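PDB 3OJO: Cap5O from Staphylococcus aureus, which probably oxidises UDP-N-acetyl-mannosamine with NAD as the hydride acceptor, a step in making the capsular polysaccharide. Local coordinates for residues L232-L244 against V417-I429. Sequence-based numbering, arbitrary orientation.
Sequences LTKICNNLNINVL and VLYYNYGNIFNFI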
loop_
_atom_site.group_PDB
_atom_site.type_symbol
_atom_site.label_atom_id
_atom_site.label_comp_id
_atom_site.label_asym_id
_atom_site.label_seq_id
_atom_site.Cartn_x
_atom_site.Cartn_y
_atom_site.Cartn_z
ATOM N N LEU B 232 -6.895 9.230 5.021
ATOM C CA LEU B 232 -6.587 9.272 6.443
ATOM C C LEU B 232 -6.480 10.694 6.946
ATOM O O LEU B 232 -6.942 10.982 8.051
ATOM C CB LEU B 232 -5.301 8.469 6.722
ATOM C CG LEU B 232 -5.492 6.919 6.844
ATOM C CD1 LEU B 232 -4.168 6.169 6.784
ATOM C CD2 LEU B 232 -6.326 6.526 8.065
ATOM N N THR B 233 -5.892 11.591 6.120
ATOM C CA THR B 233 -5.766 13.032 6.376
ATOM C C THR B 233 -7.153 13.664 6.569
ATOM O O THR B 233 -7.339 14.460 7.488
ATOM C CB THR B 233 -4.996 13.691 5.220
ATOM O OG1 THR B 233 -3.660 13.226 5.273
ATOM C CG2 THR B 233 -4.986 15.200 5.304
ATOM N N LYS B 234 -8.125 13.285 5.712
ATOM C CA LYS B 234 -9.477 13.792 5.836
ATOM C C LYS B 234 -10.130 13.345 7.161
ATOM O O LYS B 234 -10.760 14.161 7.831
ATOM C CB LYS B 234 -10.323 13.379 4.630
ATOM C CG LYS B 234 -9.933 14.079 3.344
ATOM C CD LYS B 234 -10.827 13.605 2.220
ATOM C CE LYS B 234 -10.532 14.249 0.904
ATOM N NZ LYS B 234 -11.247 13.562 -0.214
ATOM N N ILE B 235 -9.935 12.074 7.543
ATOM C CA ILE B 235 -10.463 11.461 8.767
ATOM C C ILE B 235 -9.869 12.146 10.001
ATOM O O ILE B 235 -10.619 12.580 10.880
ATOM C CB ILE B 235 -10.250 9.910 8.753
ATOM C CG1 ILE B 235 -11.199 9.225 7.729
ATOM C CG2 ILE B 235 -10.430 9.306 10.163
ATOM C CD1 ILE B 235 -10.815 7.726 7.326
ATOM N N CYS B 236 -8.514 12.255 10.035
ATOM C CA CYS B 236 -7.722 12.878 11.094
ATOM C C CYS B 236 -8.063 14.326 11.295
ATOM O O CYS B 236 -8.081 14.789 12.435
ATOM C CB CYS B 236 -6.234 12.707 10.828
ATOM S SG CYS B 236 -5.599 11.086 11.266
ATOM N N ASN B 237 -8.307 15.053 10.205
ATOM C CA ASN B 237 -8.673 16.461 10.336
ATOM C C ASN B 237 -10.051 16.641 10.981
ATOM O O ASN B 237 -10.212 17.532 11.817
ATOM C CB ASN B 237 -8.509 17.229 9.036
ATOM C CG ASN B 237 -7.094 17.745 8.843
ATOM O OD1 ASN B 237 -6.361 17.307 7.957
ATOM N ND2 ASN B 237 -6.677 18.687 9.671
ATOM N N ASN B 238 -10.981 15.705 10.700
ATOM C CA ASN B 238 -12.324 15.682 11.267
ATOM C C ASN B 238 -12.350 15.352 12.744
ATOM O O ASN B 238 -13.297 15.740 13.425
ATOM C CB ASN B 238 -13.235 14.714 10.499
ATOM C CG ASN B 238 -13.875 15.319 9.267
ATOM O OD1 ASN B 238 -13.686 16.502 8.921
ATOM N ND2 ASN B 238 -14.680 14.527 8.587
ATOM N N LEU B 239 -11.342 14.621 13.236
ATOM C CA LEU B 239 -11.258 14.186 14.632
ATOM C C LEU B 239 -10.196 14.948 15.437
ATOM O O LEU B 239 -9.910 14.568 16.572
ATOM C CB LEU B 239 -10.980 12.673 14.710
ATOM C CG LEU B 239 -11.887 11.712 13.937
ATOM C CD1 LEU B 239 -11.310 10.318 13.965
ATOM C CD2 LEU B 239 -13.287 11.689 14.517
ATOM N N ASN B 240 -9.615 16.016 14.865
ATOM C CA ASN B 240 -8.568 16.809 15.511
ATOM C C ASN B 240 -7.393 15.952 15.917
ATOM O O ASN B 240 -6.893 16.042 17.037
ATOM C CB ASN B 240 -9.106 17.657 16.682
ATOM C CG ASN B 240 -10.061 18.764 16.277
ATOM O OD1 ASN B 240 -10.452 18.914 15.101
ATOM N ND2 ASN B 240 -10.475 19.549 17.260
ATOM N N ILE B 241 -6.981 15.081 14.990
ATOM C CA ILE B 241 -5.855 14.184 15.124
ATOM C C ILE B 241 -4.803 14.669 14.105
ATOM O O ILE B 241 -5.156 15.151 13.014
ATOM C CB ILE B 241 -6.275 12.696 14.948
ATOM C CG1 ILE B 241 -7.209 12.255 16.109
ATOM C CG2 ILE B 241 -5.051 11.765 14.872
ATOM C CD1 ILE B 241 -7.955 10.901 15.878
ATOM N N ASN B 242 -3.516 14.617 14.501
ATOM C CA ASN B 242 -2.430 15.000 13.622
ATOM C C ASN B 242 -2.105 13.788 12.737
ATOM O O ASN B 242 -1.634 12.771 13.249
ATOM C CB ASN B 242 -1.200 15.456 14.438
ATOM C CG ASN B 242 -0.119 16.018 13.557
ATOM O OD1 ASN B 242 0.343 15.402 12.583
ATOM N ND2 ASN B 242 0.262 17.228 13.836
ATOM N N VAL B 243 -2.345 13.896 11.428
ATOM C CA VAL B 243 -2.083 12.790 10.504
ATOM C C VAL B 243 -0.593 12.427 10.366
ATOM O O VAL B 243 -0.250 11.236 10.342
ATOM C CB VAL B 243 -2.830 12.928 9.151
ATOM C CG1 VAL B 243 -2.260 14.039 8.273
ATOM C CG2 VAL B 243 -2.874 11.589 8.399
ATOM N N LEU B 244 0.286 13.455 10.379
ATOM C CA LEU B 244 1.729 13.278 10.204
ATOM C C LEU B 244 2.400 12.552 11.334
ATOM O O LEU B 244 3.224 11.669 11.091
ATOM C CB LEU B 244 2.419 14.588 9.826
ATOM C CG LEU B 244 1.823 15.329 8.616
ATOM C CD1 LEU B 244 2.453 16.667 8.451
ATOM C CD2 LEU B 244 1.912 14.494 7.316
ATOM N N VAL B 417 5.181 34.313 11.515
ATOM C CA VAL B 417 4.416 33.519 10.550
ATOM C C VAL B 417 3.728 32.319 11.213
ATOM O O VAL B 417 4.375 31.569 11.951
ATOM C CB VAL B 417 5.292 33.079 9.333
ATOM C CG1 VAL B 417 4.438 32.502 8.212
ATOM C CG2 VAL B 417 6.159 34.226 8.795
ATOM N N LEU B 418 2.418 32.139 10.933
ATOM C CA LEU B 418 1.634 30.995 11.408
ATOM C C LEU B 418 1.734 29.866 10.369
ATOM O O LEU B 418 1.201 29.996 9.262
ATOM C CB LEU B 418 0.166 31.381 11.627
ATOM C CG LEU B 418 -0.155 32.228 12.850
ATOM C CD1 LEU B 418 -1.474 32.937 12.666
ATOM C CD2 LEU B 418 -0.211 31.381 14.105
ATOM N N TYR B 419 2.459 28.786 10.711
ATOM C CA TYR B 419 2.672 27.648 9.815
ATOM C C TYR B 419 1.751 26.452 10.074
ATOM O O TYR B 419 1.742 25.884 11.170
ATOM C CB TYR B 419 4.149 27.207 9.798
ATOM C CG TYR B 419 4.398 25.987 8.938
ATOM C CD1 TYR B 419 4.440 24.714 9.498
ATOM C CD2 TYR B 419 4.587 26.104 7.563
ATOM C CE1 TYR B 419 4.634 23.584 8.708
ATOM C CE2 TYR B 419 4.792 24.981 6.765
ATOM C CZ TYR B 419 4.811 23.723 7.342
ATOM O OH TYR B 419 5.034 22.614 6.573
ATOM N N TYR B 420 1.069 26.002 9.017
ATOM C CA TYR B 420 0.183 24.851 9.072
ATOM C C TYR B 420 0.556 23.764 8.063
ATOM O O TYR B 420 1.085 24.041 6.984
ATOM C CB TYR B 420 -1.293 25.256 8.947
ATOM C CG TYR B 420 -1.759 26.238 10.000
ATOM C CD1 TYR B 420 -1.598 27.611 9.822
ATOM C CD2 TYR B 420 -2.425 25.803 11.144
ATOM C CE1 TYR B 420 -2.046 28.522 10.778
ATOM C CE2 TYR B 420 -2.892 26.707 12.098
ATOM C CZ TYR B 420 -2.693 28.066 11.913
ATOM O OH TYR B 420 -3.127 28.971 12.849
ATOM N N ASN B 421 0.270 22.520 8.460
ATOM C CA ASN B 421 0.490 21.234 7.794
ATOM C C ASN B 421 -0.884 20.644 7.507
ATOM O O ASN B 421 -1.900 21.267 7.792
ATOM C CB ASN B 421 1.111 20.295 8.854
ATOM C CG ASN B 421 2.589 20.131 8.825
ATOM O OD1 ASN B 421 3.243 20.342 7.807
ATOM N ND2 ASN B 421 3.131 19.643 9.933
ATOM N N TYR B 422 -0.910 19.377 7.093
ATOM C CA TYR B 422 -2.125 18.589 7.000
ATOM C C TYR B 422 -2.347 18.029 8.412
ATOM O O TYR B 422 -3.463 17.683 8.790
ATOM C CB TYR B 422 -1.928 17.448 6.008
ATOM C CG TYR B 422 -2.442 17.718 4.615
ATOM C CD1 TYR B 422 -3.674 18.331 4.412
ATOM C CD2 TYR B 422 -1.782 17.217 3.503
ATOM C CE1 TYR B 422 -4.189 18.514 3.135
ATOM C CE2 TYR B 422 -2.288 17.392 2.222
ATOM C CZ TYR B 422 -3.494 18.036 2.041
ATOM O OH TYR B 422 -3.989 18.220 0.774
ATOM N N GLY B 423 -1.264 17.960 9.176
ATOM C CA GLY B 423 -1.252 17.507 10.549
ATOM C C GLY B 423 -1.912 18.445 11.534
ATOM O O GLY B 423 -2.433 17.980 12.534
ATOM N N ASN B 424 -1.915 19.758 11.296
ATOM C CA ASN B 424 -2.495 20.687 12.285
ATOM C C ASN B 424 -3.432 21.750 11.735
ATOM O O ASN B 424 -3.787 22.665 12.478
ATOM C CB ASN B 424 -1.377 21.359 13.083
ATOM C CG ASN B 424 -0.406 22.143 12.227
ATOM O OD1 ASN B 424 0.803 22.038 12.381
ATOM N ND2 ASN B 424 -0.906 22.893 11.271
ATOM N N ILE B 425 -3.811 21.657 10.450
ATOM C CA ILE B 425 -4.698 22.648 9.837
ATOM C C ILE B 425 -6.044 22.861 10.587
ATOM O O ILE B 425 -6.543 23.990 10.631
ATOM C CB ILE B 425 -4.792 22.527 8.283
ATOM C CG1 ILE B 425 -5.493 23.734 7.612
ATOM C CG2 ILE B 425 -5.371 21.191 7.830
ATOM C CD1 ILE B 425 -4.766 25.079 7.737
ATOM N N PHE B 426 -6.558 21.806 11.247
ATOM C CA PHE B 426 -7.803 21.827 12.036
ATOM C C PHE B 426 -7.768 22.842 13.216
ATOM O O PHE B 426 -8.828 23.237 13.699
ATOM C CB PHE B 426 -8.156 20.411 12.545
ATOM C CG PHE B 426 -7.076 19.770 13.387
ATOM C CD1 PHE B 426 -6.983 20.031 14.750
ATOM C CD2 PHE B 426 -6.147 18.909 12.814
ATOM C CE1 PHE B 426 -5.974 19.454 15.519
ATOM C CE2 PHE B 426 -5.154 18.322 13.587
ATOM C CZ PHE B 426 -5.065 18.605 14.931
ATOM N N ASN B 427 -6.546 23.237 13.672
ATOM C CA ASN B 427 -6.308 24.208 14.751
ATOM C C ASN B 427 -6.706 25.608 14.305
ATOM O O ASN B 427 -7.186 26.395 15.120
ATOM C CB ASN B 427 -4.842 24.213 15.167
ATOM C CG ASN B 427 -4.424 23.038 16.003
ATOM O OD1 ASN B 427 -5.247 22.316 16.577
ATOM N ND2 ASN B 427 -3.112 22.854 16.132
ATOM N N PHE B 428 -6.495 25.920 13.017
ATOM C CA PHE B 428 -6.847 27.213 12.472
ATOM C C PHE B 428 -8.361 27.414 12.535
ATOM O O PHE B 428 -8.813 28.378 13.159
ATOM C CB PHE B 428 -6.312 27.385 11.038
ATOM C CG PHE B 428 -6.504 28.789 10.514
ATOM C CD1 PHE B 428 -7.577 29.101 9.693
ATOM C CD2 PHE B 428 -5.631 29.810 10.877
ATOM C CE1 PHE B 428 -7.768 30.404 9.234
ATOM C CE2 PHE B 428 -5.818 31.113 10.409
ATOM C CZ PHE B 428 -6.880 31.399 9.585
ATOM N N ILE B 429 -9.133 26.471 11.935
ATOM C CA ILE B 429 -10.593 26.487 11.837
ATOM C C ILE B 429 -11.304 26.298 13.194
ATOM O O ILE B 429 -11.180 25.263 13.846
ATOM C CB ILE B 429 -11.091 25.526 10.707
ATOM C CG1 ILE B 429 -10.387 25.824 9.355
ATOM C CG2 ILE B 429 -12.626 25.577 10.537
ATOM C CD1 ILE B 429 -9.380 24.834 8.945
HETATM O O HOH W 1 -4.204 15.812 10.496
#
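Gly423 brings its CA to 4.1 Å from Asn242 CA, where the turn after strand 418-420 meets the link between helices 208-238 and 243-250; from there the C-terminal tail runs past the end of the long helix, Phe426 facing Asn237. The Phe426 ring carries much of the contact. With CG set between the backbone N and the carbonyl carbon (chi1 58°), the ring turns toward the 237-242 turn, and Asn240 CA sits over its centre, 3.7 Å from the centroid, as a CH-pi contact. The Asn240 amide lies nearly parallel to this ring, 14° between planes, while the Asn237 amide meets its edge. Ile241 O approaches Phe426 CE2 at 3.2 Å. On the other flank, Thr233 CG2 rests over one face of the Tyr422 ring, 3.5 Å from CD1, while Thr233 OG1 turns back to Ala229 O and Tyr422 OH reaches Gly262 O. Asn242, with CG anti to the backbone N (chi1 -173°), lays its amide against Gly423 and caps helix 243-250 through OD1 to Asp245 N; its CA also makes a CH...O contact of 3.2 Å with Gly423 O. One water donates to Ile241 O and to Tyr422 O, 2.6 Å away, and accepts from Val243 N. Thus the UDP-binding domain's last segment docks on the central domain through ring faces and a water that satisfies three backbone polar groups at the junction.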